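Local structure of sortase family protein (Streptococcus agalactiae, 3O0P) at residues A34-L39 against L105-N110; M63-E68 against I84-S89; G71-P76 against A176-C181; K139-N144 against T148-V153. The protein probably acts as a pilus-related class C transpeptidase that joins pilin subunits during assembly of pili in group B Streptococcus. One frame throughout, in Å; residues are numbered along the deposited sequence.

Contact 1: A34-L39 against L105-N110; sequences AYNDSL and LPIGGN
Asn36 turns the flat amide of its side chain to the backbone of Leu105 and meets both polar atoms of that residue. Leu105 N donates to Asn36 OD1 at 2.8 Å. The hydrogen points well at the oxygen (159°), and the donor is tilted 15° from the plane of the amide carbonyl. In return, Asn36 ND2 makes a weak bond of 3.3 Å to Leu105 O. The same ND2 gives a hydrogen to a water, which donates onward to Gly108 O, and it also lies 3.6 Å from Ile107 CG1. Leu105 O has a second donor in Ile107 N, the bond that closes an inverse gamma turn centred on Pro106. The Leu105 side chain crosses that of Tyr35 at about a right angle. Its CD1 comes within 3.4 Å of Tyr35 CD2, an oblique approach to the ring. Tyr35 CG is anti to the backbone N (chi1 173°), which carries the CD2 side of the ring to the leucine's CD1 and CG. The contact thus ties the last turn of helix 22-37 to the loop between strands 97-99 and 112-117. Leu105 also packs on Ala32 of the helix, on His99 of strand 97-99, and on Tyr60, Met63 and Leu64.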
loop_
_atom_site.group_PDB
_atom_site.type_symbol
_atom_site.label_atom_id
_atom_site.label_comp_id
_atom_site.label_asym_id
_atom_site.label_seq_id
_atom_site.Cartn_x
_atom_site.Cartn_y
_atom_site.Cartn_z
ATOM N N ALA A 34 14.949 9.691 0.700
ATOM C CA ALA A 34 15.040 10.952 -0.003
ATOM C C ALA A 34 13.792 11.220 -0.844
ATOM O O ALA A 34 13.298 12.347 -0.884
ATOM C CB ALA A 34 16.326 11.023 -0.856
ATOM N N TYR A 35 13.288 10.194 -1.519
ATOM C CA TYR A 35 12.056 10.310 -2.291
ATOM C C TYR A 35 10.906 10.710 -1.366
ATOM O O TYR A 35 10.158 11.628 -1.665
ATOM C CB TYR A 35 11.751 8.965 -2.985
ATOM C CG TYR A 35 10.415 8.973 -3.667
ATOM C CD1 TYR A 35 10.308 9.308 -5.009
ATOM C CD2 TYR A 35 9.248 8.648 -2.974
ATOM C CE1 TYR A 35 9.082 9.334 -5.651
ATOM C CE2 TYR A 35 8.013 8.668 -3.611
ATOM C CZ TYR A 35 7.945 9.032 -4.944
ATOM O OH TYR A 35 6.724 9.062 -5.554
ATOM N N ASN A 36 10.778 10.053 -0.216
ATOM C CA ASN A 36 9.693 10.391 0.715
ATOM C C ASN A 36 9.812 11.814 1.233
ATOM O O ASN A 36 8.823 12.514 1.389
ATOM C CB ASN A 36 9.653 9.414 1.896
ATOM C CG ASN A 36 8.930 8.151 1.571
ATOM O OD1 ASN A 36 8.384 8.022 0.487
ATOM N ND2 ASN A 36 8.894 7.224 2.521
ATOM N N ASP A 37 11.026 12.252 1.516
ATOM C CA ASP A 37 11.210 13.613 2.002
ATOM C C ASP A 37 10.862 14.658 0.958
ATOM O O ASP A 37 10.513 15.777 1.315
ATOM C CB ASP A 37 12.653 13.814 2.437
ATOM C CG ASP A 37 12.984 13.092 3.706
ATOM O OD1 ASP A 37 12.056 12.669 4.414
ATOM O OD2 ASP A 37 14.197 12.987 3.991
ATOM N N SER A 38 10.992 14.328 -0.324
ATOM C CA SER A 38 10.660 15.267 -1.397
ATOM C C SER A 38 9.287 14.991 -2.018
ATOM O O SER A 38 8.956 15.564 -3.047
ATOM C CB SER A 38 11.740 15.227 -2.479
ATOM O OG SER A 38 11.821 13.948 -3.071
ATOM N N LEU A 39 8.495 14.139 -1.372
ATOM C CA LEU A 39 7.205 13.682 -1.892
ATOM C C LEU A 39 6.312 14.848 -2.223
ATOM O O LEU A 39 6.086 15.704 -1.379
ATOM C CB LEU A 39 6.498 12.831 -0.834
ATOM C CG LEU A 39 5.138 12.224 -1.221
ATOM C CD1 LEU A 39 5.340 10.987 -2.099
ATOM C CD2 LEU A 39 4.312 11.854 0.010
ATOM N N LEU A 105 6.446 6.022 0.179
ATOM C CA LEU A 105 6.864 4.647 -0.059
ATOM C C LEU A 105 6.807 3.894 1.251
ATOM O O LEU A 105 6.991 4.485 2.325
ATOM C CB LEU A 105 8.287 4.643 -0.576
ATOM C CG LEU A 105 8.488 5.305 -1.945
ATOM C CD1 LEU A 105 9.952 5.345 -2.280
ATOM C CD2 LEU A 105 7.722 4.571 -3.044
ATOM N N PRO A 106 6.540 2.576 1.197
ATOM C CA PRO A 106 6.221 1.801 2.405
ATOM C C PRO A 106 7.453 1.364 3.188
ATOM O O PRO A 106 7.798 0.172 3.262
ATOM C CB PRO A 106 5.441 0.613 1.858
ATOM C CG PRO A 106 6.005 0.441 0.480
ATOM C CD PRO A 106 6.202 1.844 -0.036
ATOM N N ILE A 107 8.102 2.348 3.793
ATOM C CA ILE A 107 9.290 2.094 4.601
ATOM C C ILE A 107 9.152 2.651 6.013
ATOM O O ILE A 107 10.072 2.547 6.806
ATOM C CB ILE A 107 10.563 2.692 3.943
ATOM C CG1 ILE A 107 10.461 4.206 3.727
ATOM C CG2 ILE A 107 10.806 2.016 2.603
ATOM C CD1 ILE A 107 11.800 4.858 3.353
ATOM N N GLY A 108 8.007 3.265 6.312
ATOM C CA GLY A 108 7.778 3.835 7.615
ATOM C C GLY A 108 8.622 5.065 7.849
ATOM O O GLY A 108 9.317 5.525 6.962
ATOM N N GLY A 109 8.520 5.575 9.071
ATOM C CA GLY A 109 9.249 6.755 9.508
ATOM C C GLY A 109 8.302 7.835 10.003
ATOM O O GLY A 109 7.099 7.811 9.731
ATOM N N ASN A 110 8.830 8.800 10.737
ATOM C CA ASN A 110 8.005 9.892 11.188
ATOM C C ASN A 110 7.455 10.661 10.002
ATOM O O ASN A 110 8.127 10.825 8.976
ATOM C CB ASN A 110 8.825 10.801 12.086
ATOM C CG ASN A 110 7.978 11.748 12.873
ATOM O OD1 ASN A 110 6.881 11.400 13.325
ATOM N ND2 ASN A 110 8.458 12.975 13.013
HETATM O O HOH W 1 10.511 7.629 5.050
#

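Contact 2: M63-E68 against I84-S89; sequences MLEVSE and IFAGSS
Phe85 presents the edge of its ring to the backbone of Glu68, with CD1 3.4 Å from Glu68 O and the oxygen near the ring plane. The ring, which also makes a cation-pi contact with Lys95, gets there because CG lies beside the backbone N (chi1 -59°). Next along the chain, the Ala86 methyl points at segment 63-68. Its CB is 3.8 Å from Glu65 OE2, at the end of a side chain extended beyond CG (chi2 -176°). No direct hydrogen bond joins the two segments. A water fills that role. It donates to Glu65 OE2 and to Glu68 O, and accepts from Ala86 N, with all three distances 2.8 Å. Glu65 OE1 is in a salt bridge with Arg62, so both carboxylate oxygens have a partner. Here the loop between helix 22-37 and strand 71-75 lies against the sortase beta barrel. Segment 63-68 leaves a 3-10 turn and passes through left-handed backbone conformations at Ser67 and Glu68 just before strand 71-75. Strand 80-85 lies between two partners in the sheet: Ile84 bonds through its backbone to Gly71, and Phe85 to Ala97 and His99. The water therefore links the loop to the residue that follows this strand, Ala86, through its backbone N-H.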
loop_
_atom_site.group_PDB
_atom_site.type_symbol
_atom_site.label_atom_id
_atom_site.label_comp_id
_atom_site.label_asym_id
_atom_site.label_seq_id
_atom_site.Cartn_x
_atom_site.Cartn_y
_atom_site.Cartn_z
ATOM N N MET A 63 14.083 1.853 -6.733
ATOM C CA MET A 63 15.053 1.573 -5.671
ATOM C C MET A 63 14.557 0.494 -4.709
ATOM O O MET A 63 15.367 -0.189 -4.079
ATOM C CB MET A 63 15.455 2.837 -4.898
ATOM C CG MET A 63 14.468 3.312 -3.844
ATOM S SD MET A 63 12.806 3.958 -4.446
ATOM C CE MET A 63 13.325 5.624 -4.933
ATOM N N LEU A 64 13.242 0.337 -4.572
ATOM C CA LEU A 64 12.670 -0.660 -3.663
ATOM C C LEU A 64 12.341 -1.981 -4.326
ATOM O O LEU A 64 11.904 -2.911 -3.654
ATOM C CB LEU A 64 11.400 -0.130 -3.010
ATOM C CG LEU A 64 11.597 0.982 -1.976
ATOM C CD1 LEU A 64 10.254 1.374 -1.379
ATOM C CD2 LEU A 64 12.580 0.603 -0.889
ATOM N N GLU A 65 12.573 -2.085 -5.630
ATOM C CA GLU A 65 12.139 -3.244 -6.382
ATOM C C GLU A 65 13.175 -4.345 -6.446
ATOM O O GLU A 65 14.307 -4.118 -6.816
ATOM C CB GLU A 65 11.842 -2.849 -7.824
ATOM C CG GLU A 65 10.523 -2.143 -7.977
ATOM C CD GLU A 65 10.177 -1.845 -9.435
ATOM O OE1 GLU A 65 10.979 -2.224 -10.322
ATOM O OE2 GLU A 65 9.125 -1.213 -9.687
ATOM N N VAL A 66 12.731 -5.560 -6.137
ATOM C CA VAL A 66 13.439 -6.779 -6.513
ATOM C C VAL A 66 12.359 -7.764 -6.967
ATOM O O VAL A 66 11.215 -7.721 -6.493
ATOM C CB VAL A 66 14.273 -7.396 -5.368
ATOM C CG1 VAL A 66 15.427 -6.478 -4.998
ATOM C CG2 VAL A 66 13.405 -7.738 -4.157
ATOM N N SER A 67 12.694 -8.582 -7.956
ATOM C CA SER A 67 11.726 -9.492 -8.554
ATOM C C SER A 67 10.451 -8.742 -8.979
ATOM O O SER A 67 9.332 -9.274 -8.867
ATOM C CB SER A 67 11.370 -10.604 -7.570
ATOM O OG SER A 67 10.986 -11.779 -8.263
ATOM N N GLU A 68 10.628 -7.507 -9.446
ATOM C CA GLU A 68 9.540 -6.693 -10.025
ATOM C C GLU A 68 8.578 -6.095 -9.008
ATOM O O GLU A 68 7.588 -5.452 -9.372
ATOM C CB GLU A 68 8.726 -7.532 -11.018
ATOM C CG GLU A 68 9.557 -8.094 -12.143
ATOM C CD GLU A 68 8.711 -8.627 -13.276
ATOM O OE1 GLU A 68 8.208 -9.761 -13.149
ATOM O OE2 GLU A 68 8.531 -7.906 -14.277
ATOM N N ILE A 84 3.211 -6.491 -3.581
ATOM C CA ILE A 84 2.968 -5.081 -3.851
ATOM C C ILE A 84 3.850 -4.652 -5.015
ATOM O O ILE A 84 5.073 -4.827 -4.982
ATOM C CB ILE A 84 3.325 -4.184 -2.641
ATOM C CG1 ILE A 84 2.620 -4.653 -1.353
ATOM C CG2 ILE A 84 2.967 -2.739 -2.956
ATOM C CD1 ILE A 84 3.169 -3.963 -0.103
ATOM N N PHE A 85 3.209 -4.095 -6.025
ATOM C CA PHE A 85 3.898 -3.539 -7.188
ATOM C C PHE A 85 3.849 -2.021 -7.116
ATOM O O PHE A 85 2.935 -1.444 -6.525
ATOM C CB PHE A 85 3.225 -3.994 -8.478
ATOM C CG PHE A 85 3.195 -5.480 -8.650
ATOM C CD1 PHE A 85 4.252 -6.130 -9.271
ATOM C CD2 PHE A 85 2.131 -6.233 -8.181
ATOM C CE1 PHE A 85 4.226 -7.507 -9.443
ATOM C CE2 PHE A 85 2.108 -7.618 -8.350
ATOM C CZ PHE A 85 3.151 -8.243 -8.971
ATOM N N ALA A 86 4.841 -1.366 -7.704
ATOM C CA ALA A 86 4.795 0.077 -7.827
ATOM C C ALA A 86 3.633 0.489 -8.706
ATOM O O ALA A 86 3.307 -0.138 -9.709
ATOM C CB ALA A 86 6.089 0.609 -8.396
ATOM N N GLY A 87 2.993 1.573 -8.303
ATOM C CA GLY A 87 1.882 2.136 -9.041
ATOM C C GLY A 87 0.603 1.353 -8.851
ATOM O O GLY A 87 0.517 0.375 -8.112
ATOM N N SER A 88 -0.426 1.794 -9.550
ATOM C CA SER A 88 -1.744 1.214 -9.379
ATOM C C SER A 88 -2.423 1.053 -10.744
ATOM O O SER A 88 -3.621 1.219 -10.869
ATOM C CB SER A 88 -2.580 2.079 -8.421
ATOM O OG SER A 88 -2.656 3.414 -8.880
ATOM N N SER A 89 -1.644 0.704 -11.760
ATOM C CA SER A 89 -2.185 0.445 -13.096
ATOM C C SER A 89 -3.116 -0.755 -13.092
ATOM O O SER A 89 -3.067 -1.586 -12.194
ATOM C CB SER A 89 -1.048 0.160 -14.079
ATOM O OG SER A 89 -0.391 -1.054 -13.748
HETATM O O HOH W 2 7.090 -2.836 -8.580
#

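Contact 3: G71-P76 against A176-C181; sequences GIISVP and ATLLTC
Leu178 carries this contact alone on its strand, reaching Ile73 with one methyl and Val75 with the other. Walking the strand from its start, Ala176 packs on Phe140 of strand 139-143. Thr177 turns to the other face of the sheet, where OG1 is hydrogen-bonded to His113 NE2 and the side chain touches Leu192 and Arg194. Leu178 then points back to the interior. Its CD2 lies 3.8 Å from Ile73 CD1, the two side chains meeting at a slant. Its CD1 meets Val75 CG2 tip to tip at 4.0 Å. With CG anti to the carbonyl carbon (chi1 -55°), the fork of Leu178 is directed towards strand 71-75, so each methyl reaches one of two residues on the same face of that strand. No polar atom takes part. The CA atoms of Ile73 and Leu178 are 9.5 Å apart, so the strands meet through side chains and not as sheet neighbours. Leu179 turns out to Leu192. Residues 177-181, TLLTC, fit the TLXTC signature of sortases, which makes Cys181 the probable nucleophile. The contact therefore lies inside the barrel, between strand 71-75 and the strand that carries the probable catalytic cysteine. Strand 80-85 adds Leu82 and Ile84 against Ile73, while strand 174-182 runs between strands 112-117 and 189-198.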
loop_
_atom_site.group_PDB
_atom_site.type_symbol
_atom_site.label_atom_id
_atom_site.label_comp_id
_atom_site.label_asym_id
_atom_site.label_seq_id
_atom_site.Cartn_x
_atom_site.Cartn_y
_atom_site.Cartn_z
ATOM N N GLY A 71 7.292 -4.987 -2.348
ATOM C CA GLY A 71 7.009 -5.491 -1.035
ATOM C C GLY A 71 5.937 -6.539 -1.046
ATOM O O GLY A 71 5.543 -7.031 -2.101
ATOM N N ILE A 72 5.487 -6.871 0.150
ATOM C CA ILE A 72 4.429 -7.844 0.393
ATOM C C ILE A 72 3.490 -7.252 1.437
ATOM O O ILE A 72 3.954 -6.762 2.472
ATOM C CB ILE A 72 4.995 -9.156 0.940
ATOM C CG1 ILE A 72 5.998 -9.758 -0.042
ATOM C CG2 ILE A 72 3.878 -10.137 1.283
ATOM C CD1 ILE A 72 6.855 -10.829 0.571
ATOM N N ILE A 73 2.185 -7.290 1.164
ATOM C CA ILE A 73 1.185 -6.876 2.143
ATOM C C ILE A 73 0.504 -8.116 2.713
ATOM O O ILE A 73 -0.016 -8.949 1.972
ATOM C CB ILE A 73 0.139 -5.884 1.528
ATOM C CG1 ILE A 73 -0.972 -5.514 2.517
ATOM C CG2 ILE A 73 -0.471 -6.402 0.227
ATOM C CD1 ILE A 73 -0.516 -4.707 3.711
ATOM N N SER A 74 0.543 -8.243 4.036
ATOM C CA SER A 74 -0.099 -9.341 4.749
ATOM C C SER A 74 -1.228 -8.816 5.601
ATOM O O SER A 74 -1.022 -7.915 6.406
ATOM C CB SER A 74 0.905 -10.067 5.654
ATOM O OG SER A 74 1.930 -10.647 4.890
ATOM N N VAL A 75 -2.407 -9.398 5.432
ATOM C CA VAL A 75 -3.576 -9.035 6.217
ATOM C C VAL A 75 -4.129 -10.353 6.802
ATOM O O VAL A 75 -4.964 -11.021 6.172
ATOM C CB VAL A 75 -4.663 -8.304 5.398
ATOM C CG1 VAL A 75 -5.670 -7.711 6.344
ATOM C CG2 VAL A 75 -4.036 -7.233 4.534
ATOM N N PRO A 76 -3.639 -10.764 7.985
ATOM C CA PRO A 76 -3.957 -12.131 8.451
ATOM C C PRO A 76 -5.436 -12.436 8.647
ATOM O O PRO A 76 -5.894 -13.561 8.436
ATOM C CB PRO A 76 -3.200 -12.230 9.781
ATOM C CG PRO A 76 -2.072 -11.305 9.634
ATOM C CD PRO A 76 -2.519 -10.176 8.746
ATOM N N ALA A 176 -0.337 3.833 7.663
ATOM C CA ALA A 176 -0.526 3.107 6.423
ATOM C C ALA A 176 -2.016 2.933 6.223
ATOM O O ALA A 176 -2.711 2.589 7.166
ATOM C CB ALA A 176 0.159 1.744 6.477
ATOM N N THR A 177 -2.491 3.124 5.006
ATOM C CA THR A 177 -3.885 2.896 4.684
ATOM C C THR A 177 -4.003 1.852 3.595
ATOM O O THR A 177 -3.262 1.883 2.608
ATOM C CB THR A 177 -4.567 4.200 4.252
ATOM O OG1 THR A 177 -4.609 5.080 5.375
ATOM C CG2 THR A 177 -5.981 3.975 3.777
ATOM N N LEU A 178 -4.939 0.931 3.801
ATOM C CA LEU A 178 -5.359 -0.026 2.789
ATOM C C LEU A 178 -6.623 0.505 2.128
ATOM O O LEU A 178 -7.586 0.854 2.793
ATOM C CB LEU A 178 -5.616 -1.391 3.424
ATOM C CG LEU A 178 -4.434 -1.966 4.222
ATOM C CD1 LEU A 178 -4.759 -3.330 4.725
ATOM C CD2 LEU A 178 -3.135 -1.974 3.421
ATOM N N LEU A 179 -6.573 0.604 0.800
ATOM C CA LEU A 179 -7.569 1.281 -0.011
ATOM C C LEU A 179 -8.229 0.330 -0.992
ATOM O O LEU A 179 -7.540 -0.414 -1.690
ATOM C CB LEU A 179 -6.887 2.415 -0.796
ATOM C CG LEU A 179 -7.689 3.129 -1.879
ATOM C CD1 LEU A 179 -8.802 3.901 -1.263
ATOM C CD2 LEU A 179 -6.771 4.033 -2.716
ATOM N N THR A 180 -9.554 0.324 -1.034
ATOM C CA THR A 180 -10.238 -0.422 -2.070
ATOM C C THR A 180 -11.534 0.286 -2.467
ATOM O O THR A 180 -11.848 1.344 -1.925
ATOM C CB THR A 180 -10.478 -1.886 -1.670
ATOM O OG1 THR A 180 -10.817 -2.643 -2.838
ATOM C CG2 THR A 180 -11.585 -2.040 -0.639
ATOM N N CYS A 181 -12.259 -0.283 -3.426
ATOM C CA CYS A 181 -13.560 0.236 -3.858
ATOM C C CYS A 181 -14.721 -0.341 -3.096
ATOM O O CYS A 181 -14.665 -1.482 -2.647
ATOM C CB CYS A 181 -13.811 -0.124 -5.298
ATOM S SG CYS A 181 -12.760 0.741 -6.340
#

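Contact 4: K139-N144 against T148-V153; sequences KFYIQN and TIAYQV
Phe140 and Tyr151 face each other as an antiparallel hydrogen-bonded pair, each using both its backbone N-H and its C=O. Phe140 N donates to Tyr151 O at 3.0 Å, and Tyr151 N returns to Phe140 O at 2.9 Å. Ile142 and Ile149 repeat this two residues on. Ile142 N to Ile149 O and Ile149 N to Ile142 O are both 2.8 Å. Each of these four oxygens also receives a CA-H contact from across the hairpin, as Tyr151 O does from Lys139 CA at 3.2 Å. On the face of Phe140 and Ile142, Tyr151 CB sits over the Phe140 ring, 3.6 Å from CZ, a CH-pi contact. Phe140 CG lies between the backbone N and the carbonyl carbon (chi1 60°), which places the ring beneath the CB of Tyr151. The two ring planes are near parallel (22°) but slid apart, with little overlap. Tyr151 OH is hydrogen-bonded to Asp174 OD1. On the other face, Tyr141 CD1 rests 3.7 Å from Ala150 CB, and Lys139 runs beside Gln152, its NZ bonded to Gly137 O. At the turn, Asn144 OD1 accepts from Lys146 N and Glu147 N, while ND2 donates to Pro106 O. Outer backbone groups are used by the flanking strands. Tyr141 and Gln143 bond to Ser74 and Ile72 of strand 71-75, closing the barrel, and Ala150 and Gln152 bond to Ile198 and His196 of strand 189-198.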
loop_
_atom_site.group_PDB
_atom_site.type_symbol
_atom_site.label_atom_id
_atom_site.label_comp_id
_atom_site.label_asym_id
_atom_site.label_seq_id
_atom_site.Cartn_x
_atom_site.Cartn_y
_atom_site.Cartn_z
ATOM N N LYS A 139 -4.559 -6.004 12.655
ATOM C CA LYS A 139 -3.214 -5.639 12.228
ATOM C C LYS A 139 -2.935 -6.053 10.794
ATOM O O LYS A 139 -3.543 -6.955 10.230
ATOM C CB LYS A 139 -2.180 -6.249 13.189
ATOM C CG LYS A 139 -2.338 -5.750 14.628
ATOM C CD LYS A 139 -1.563 -6.564 15.629
ATOM C CE LYS A 139 -1.904 -6.127 17.039
ATOM N NZ LYS A 139 -3.337 -6.350 17.371
ATOM N N PHE A 140 -1.993 -5.353 10.192
ATOM C CA PHE A 140 -1.479 -5.732 8.890
ATOM C C PHE A 140 -0.019 -5.392 8.831
ATOM O O PHE A 140 0.481 -4.604 9.626
ATOM C CB PHE A 140 -2.281 -5.126 7.738
ATOM C CG PHE A 140 -2.327 -3.611 7.702
ATOM C CD1 PHE A 140 -1.384 -2.892 6.990
ATOM C CD2 PHE A 140 -3.354 -2.913 8.324
ATOM C CE1 PHE A 140 -1.454 -1.523 6.910
ATOM C CE2 PHE A 140 -3.422 -1.533 8.228
ATOM C CZ PHE A 140 -2.471 -0.844 7.517
ATOM N N TYR A 141 0.659 -6.032 7.891
ATOM C CA TYR A 141 2.110 -6.020 7.842
ATOM C C TYR A 141 2.589 -5.748 6.424
ATOM O O TYR A 141 2.047 -6.305 5.482
ATOM C CB TYR A 141 2.611 -7.398 8.322
ATOM C CG TYR A 141 1.981 -7.808 9.634
ATOM C CD1 TYR A 141 2.596 -7.507 10.837
ATOM C CD2 TYR A 141 0.753 -8.462 9.671
ATOM C CE1 TYR A 141 2.017 -7.849 12.042
ATOM C CE2 TYR A 141 0.158 -8.799 10.887
ATOM C CZ TYR A 141 0.800 -8.487 12.058
ATOM O OH TYR A 141 0.238 -8.829 13.265
ATOM N N ILE A 142 3.630 -4.932 6.285
ATOM C CA ILE A 142 4.256 -4.704 4.991
ATOM C C ILE A 142 5.707 -5.128 5.090
ATOM O O ILE A 142 6.429 -4.649 5.971
ATOM C CB ILE A 142 4.168 -3.220 4.570
ATOM C CG1 ILE A 142 2.707 -2.816 4.387
ATOM C CG2 ILE A 142 4.936 -2.981 3.277
ATOM C CD1 ILE A 142 2.492 -1.328 4.319
ATOM N N GLN A 143 6.127 -6.030 4.213
ATOM C CA GLN A 143 7.526 -6.389 4.117
ATOM C C GLN A 143 8.121 -5.674 2.929
ATOM O O GLN A 143 7.591 -5.717 1.825
ATOM C CB GLN A 143 7.689 -7.894 3.970
ATOM C CG GLN A 143 9.131 -8.314 3.935
ATOM C CD GLN A 143 9.317 -9.813 3.775
ATOM O OE1 GLN A 143 8.363 -10.597 3.871
ATOM N NE2 GLN A 143 10.552 -10.219 3.497
ATOM N N ASN A 144 9.220 -4.969 3.172
ATOM C CA ASN A 144 9.999 -4.353 2.093
ATOM C C ASN A 144 11.377 -5.017 2.045
ATOM O O ASN A 144 11.606 -6.026 2.714
ATOM C CB ASN A 144 10.070 -2.833 2.266
ATOM C CG ASN A 144 10.704 -2.424 3.588
ATOM O OD1 ASN A 144 11.712 -2.990 4.003
ATOM N ND2 ASN A 144 10.084 -1.458 4.276
ATOM N N THR A 148 10.096 -6.072 7.931
ATOM C CA THR A 148 8.652 -6.067 7.982
ATOM C C THR A 148 8.215 -5.026 8.996
ATOM O O THR A 148 8.726 -4.971 10.120
ATOM C CB THR A 148 8.118 -7.440 8.391
ATOM O OG1 THR A 148 8.528 -8.405 7.425
ATOM C CG2 THR A 148 6.628 -7.427 8.423
ATOM N N ILE A 149 7.283 -4.178 8.586
ATOM C CA ILE A 149 6.714 -3.149 9.439
ATOM C C ILE A 149 5.224 -3.435 9.646
ATOM O O ILE A 149 4.536 -3.905 8.748
ATOM C CB ILE A 149 7.004 -1.739 8.870
ATOM C CG1 ILE A 149 6.434 -1.579 7.468
ATOM C CG2 ILE A 149 8.518 -1.472 8.886
ATOM C CD1 ILE A 149 6.603 -0.195 6.862
ATOM N N ALA A 150 4.738 -3.145 10.842
ATOM C CA ALA A 150 3.390 -3.523 11.292
ATOM C C ALA A 150 2.563 -2.293 11.610
ATOM O O ALA A 150 3.099 -1.288 12.119
ATOM C CB ALA A 150 3.490 -4.387 12.522
ATOM N N TYR A 151 1.268 -2.403 11.345
ATOM C CA TYR A 151 0.323 -1.323 11.563
ATOM C C TYR A 151 -0.909 -1.899 12.256
ATOM O O TYR A 151 -1.306 -3.046 12.009
ATOM C CB TYR A 151 -0.060 -0.669 10.218
ATOM C CG TYR A 151 1.105 0.120 9.659
ATOM C CD1 TYR A 151 1.293 1.446 9.997
ATOM C CD2 TYR A 151 2.042 -0.480 8.826
ATOM C CE1 TYR A 151 2.411 2.151 9.545
ATOM C CE2 TYR A 151 3.146 0.206 8.362
ATOM C CZ TYR A 151 3.334 1.517 8.726
ATOM O OH TYR A 151 4.437 2.201 8.282
ATOM N N GLN A 152 -1.522 -1.097 13.118
ATOM C CA GLN A 152 -2.731 -1.490 13.828
ATOM C C GLN A 152 -3.868 -0.552 13.463
ATOM O O GLN A 152 -3.741 0.665 13.595
ATOM C CB GLN A 152 -2.491 -1.444 15.327
ATOM C CG GLN A 152 -3.725 -1.813 16.150
ATOM C CD GLN A 152 -3.399 -1.905 17.616
ATOM O OE1 GLN A 152 -2.372 -2.436 17.987
ATOM N NE2 GLN A 152 -4.265 -1.366 18.452
ATOM N N VAL A 153 -4.948 -1.127 12.951
ATOM C CA VAL A 153 -6.070 -0.356 12.434
ATOM C C VAL A 153 -6.620 0.565 13.517
ATOM O O VAL A 153 -6.923 0.118 14.628
ATOM C CB VAL A 153 -7.171 -1.296 11.917
ATOM C CG1 VAL A 153 -8.399 -0.504 11.479
ATOM C CG2 VAL A 153 -6.638 -2.128 10.762
#

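From the N terminus, helix 22-37 opens contact 1 at its end. The chain then starts contact 2 at 63-68 and contact 3 at 71-76. Contact 2 closes first, at 84-89, nested inside the loop that contact 1 closes at 105-110. Contact 3 is still open, so it crosses both. Contact 4 is a local hairpin, 139-144 with 148-153, nested inside the loop that contact 3 closes at 176-181; it follows contact 1 in series. Contacts 1 and 2 fasten the N-terminal region to the barrel. Contact 3 spans the barrel interior, about 8 Å between centres from contact 4, whose first strand lies next to strand 71-75.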